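PDB 2XUA: 3-oxoadipate enol-lactonase from Burkholderia xenovorans, which probably hydrolyses 3-oxoadipate enol-lactone, a step in the bacterial breakdown of catechol. Local coordinates for residues I29-S34 with F53-Y58. Sequence-based numbering, arbitrary orientation.
Sequences IVLSNS and FRVLRY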
loop_
_atom_site.group_PDB
_atom_site.type_symbol
_atom_site.label_atom_id
_atom_site.label_comp_id
_atom_site.label_asym_id
_atom_site.label_seq_id
_atom_site.Cartn_x
_atom_site.Cartn_y
_atom_site.Cartn_z
ATOM N N ILE B 29 3.621 -19.554 -6.997
ATOM C CA ILE B 29 2.218 -19.283 -6.619
ATOM C C ILE B 29 1.856 -17.907 -7.156
ATOM O O ILE B 29 2.689 -16.970 -7.053
ATOM C CB ILE B 29 1.902 -19.490 -5.128
ATOM C CG1 ILE B 29 0.396 -19.326 -4.875
ATOM C CG2 ILE B 29 2.766 -18.560 -4.260
ATOM C CD1 ILE B 29 0.046 -19.450 -3.358
ATOM N N VAL B 30 0.666 -17.787 -7.777
ATOM C CA VAL B 30 0.196 -16.477 -8.279
ATOM C C VAL B 30 -0.981 -16.129 -7.399
ATOM O O VAL B 30 -1.813 -16.978 -7.131
ATOM C CB VAL B 30 -0.309 -16.595 -9.743
ATOM C CG1 VAL B 30 -0.997 -15.276 -10.235
ATOM C CG2 VAL B 30 0.855 -17.015 -10.675
ATOM N N LEU B 31 -1.034 -14.896 -6.920
ATOM C CA LEU B 31 -2.159 -14.497 -6.033
ATOM C C LEU B 31 -3.011 -13.569 -6.904
ATOM O O LEU B 31 -2.441 -12.752 -7.633
ATOM C CB LEU B 31 -1.561 -13.708 -4.848
ATOM C CG LEU B 31 -0.624 -14.573 -3.991
ATOM C CD1 LEU B 31 -0.135 -13.817 -2.688
ATOM C CD2 LEU B 31 -1.333 -15.895 -3.608
ATOM N N SER B 32 -4.333 -13.568 -6.740
ATOM C CA SER B 32 -5.139 -12.639 -7.514
ATOM C C SER B 32 -6.149 -11.923 -6.639
ATOM O O SER B 32 -6.777 -12.536 -5.795
ATOM C CB SER B 32 -5.796 -13.416 -8.681
ATOM O OG SER B 32 -6.451 -12.461 -9.518
ATOM N N ASN B 33 -6.217 -10.599 -6.768
ATOM C CA ASN B 33 -6.805 -9.702 -5.764
ATOM C C ASN B 33 -8.357 -9.602 -5.920
ATOM O O ASN B 33 -8.955 -9.988 -6.932
ATOM C CB ASN B 33 -6.331 -8.248 -5.958
ATOM C CG ASN B 33 -4.816 -8.083 -6.043
ATOM O OD1 ASN B 33 -4.319 -7.059 -6.530
ATOM N ND2 ASN B 33 -4.084 -9.076 -5.622
ATOM N N SER B 34 -8.967 -9.068 -4.882
ATOM C CA SER B 34 -10.402 -8.697 -4.892
ATOM C C SER B 34 -10.634 -7.406 -5.654
ATOM O O SER B 34 -9.743 -6.515 -5.717
ATOM C CB SER B 34 -10.814 -8.444 -3.432
ATOM O OG SER B 34 -12.261 -8.489 -3.341
ATOM N N PHE B 53 7.525 -21.046 -1.826
ATOM C CA PHE B 53 7.169 -20.726 -3.211
ATOM C C PHE B 53 7.913 -19.522 -3.698
ATOM O O PHE B 53 8.396 -18.704 -2.881
ATOM C CB PHE B 53 5.636 -20.424 -3.328
ATOM C CG PHE B 53 4.787 -21.576 -2.919
ATOM C CD1 PHE B 53 4.647 -22.692 -3.769
ATOM C CD2 PHE B 53 4.199 -21.610 -1.661
ATOM C CE1 PHE B 53 3.928 -23.774 -3.376
ATOM C CE2 PHE B 53 3.452 -22.726 -1.261
ATOM C CZ PHE B 53 3.359 -23.824 -2.129
ATOM N N ARG B 54 7.990 -19.394 -5.026
ATOM C CA ARG B 54 8.208 -18.099 -5.648
ATOM C C ARG B 54 6.807 -17.467 -5.846
ATOM O O ARG B 54 5.884 -18.138 -6.319
ATOM C CB ARG B 54 8.961 -18.207 -6.995
ATOM C CG ARG B 54 10.416 -18.653 -6.767
ATOM C CD ARG B 54 11.100 -18.988 -8.077
ATOM N NE ARG B 54 10.578 -20.230 -8.654
ATOM C CZ ARG B 54 10.730 -20.540 -9.932
ATOM N NH1 ARG B 54 11.370 -19.666 -10.753
ATOM N NH2 ARG B 54 10.225 -21.690 -10.383
ATOM N N VAL B 55 6.669 -16.221 -5.359
ATOM C CA VAL B 55 5.405 -15.509 -5.314
ATOM C C VAL B 55 5.254 -14.438 -6.339
ATOM O O VAL B 55 6.073 -13.509 -6.448
ATOM C CB VAL B 55 5.143 -14.900 -3.919
ATOM C CG1 VAL B 55 3.694 -14.334 -3.904
ATOM C CG2 VAL B 55 5.302 -16.011 -2.815
ATOM N N LEU B 56 4.186 -14.531 -7.117
ATOM C CA LEU B 56 3.803 -13.472 -7.998
ATOM C C LEU B 56 2.497 -12.828 -7.577
ATOM O O LEU B 56 1.456 -13.534 -7.436
ATOM C CB LEU B 56 3.637 -14.049 -9.423
ATOM C CG LEU B 56 3.159 -13.127 -10.516
ATOM C CD1 LEU B 56 4.156 -11.917 -10.642
ATOM C CD2 LEU B 56 3.036 -13.892 -11.882
ATOM N N ARG B 57 2.542 -11.509 -7.393
ATOM C CA ARG B 57 1.328 -10.700 -7.188
ATOM C C ARG B 57 1.216 -9.698 -8.312
ATOM O O ARG B 57 2.244 -9.323 -8.932
ATOM C CB ARG B 57 1.441 -9.915 -5.876
ATOM C CG ARG B 57 1.281 -10.808 -4.665
ATOM C CD ARG B 57 1.452 -9.894 -3.413
ATOM N NE ARG B 57 2.875 -9.646 -3.172
ATOM C CZ ARG B 57 3.379 -8.638 -2.415
ATOM N NH1 ARG B 57 2.597 -7.730 -1.878
ATOM N NH2 ARG B 57 4.686 -8.543 -2.173
ATOM N N TYR B 58 0.006 -9.190 -8.556
ATOM C CA TYR B 58 -0.149 -8.219 -9.603
ATOM C C TYR B 58 -1.389 -7.380 -9.310
ATOM O O TYR B 58 -2.248 -7.775 -8.522
ATOM C CB TYR B 58 -0.228 -8.939 -10.991
ATOM C CG TYR B 58 -1.516 -9.678 -11.210
ATOM C CD1 TYR B 58 -2.538 -9.135 -12.017
ATOM C CD2 TYR B 58 -1.721 -10.931 -10.660
ATOM C CE1 TYR B 58 -3.774 -9.823 -12.190
ATOM C CE2 TYR B 58 -2.931 -11.622 -10.830
ATOM C CZ TYR B 58 -3.948 -11.042 -11.574
ATOM O OH TYR B 58 -5.114 -11.726 -11.747
HETATM O O HOH W 1 -1.775 -10.228 -6.464
HETATM O O HOH W 2 -4.601 -9.340 -8.800
#
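Strands 28-32 and 54-58 run parallel in the central sheet of the alpha/beta hydrolase fold, joined as a beta-alpha-beta crossover through helix 43-52, and backbone hydrogen bonds link them from Ile-29 to Leu-31 and from Arg-54 to Leu-56. Ile-29 N donates to Arg-54 O (2.8 Å), Leu-56 N donates to Ile-29 O in an almost straight bond (177°), and Leu-31 N closes on Leu-56 O.

Beyond Leu-31 the backbones no longer bond directly, and water fills in. One water donates to Leu-31 O and accepts from Tyr-58 N; a second takes the N-H of Asn-33 and donates to Tyr-58 O (2.8 Å), sitting 3.3 Å above the centre of the Tyr-58 ring.

On the helix 43-52 side, CG2 of Ile-29 packs against Phe-53 CB (3.5 Å) and Val-55 CG2, while Leu-31 CD1 touches both Val-55 CG1 and Arg-57 CG, which lie on the same side of it. Leu-49 covers Ile-29, Leu-31 and Val-55. The Arg-57 guanidinium reaches Asp-19 and, across the dimer interface, Asp-176 of the second subunit. On the other face Val-30 and Leu-56 lie side by side, CG2 to CD2 at 4.0 Å.

Toward the active-site end, Ser-34 belongs to the pocket that holds laevulinic acid and touches Ser-100, the probable nucleophile. The Tyr-58 side chain leans across strand 28-32, on the face that carries Val-30: with chi1 at 72°, CG sits between backbone N and carbonyl carbon, CE2 comes near Val-30 CG1, and the phenol OH shares a 2.7 Å hydrogen bond with Ser-32 OG.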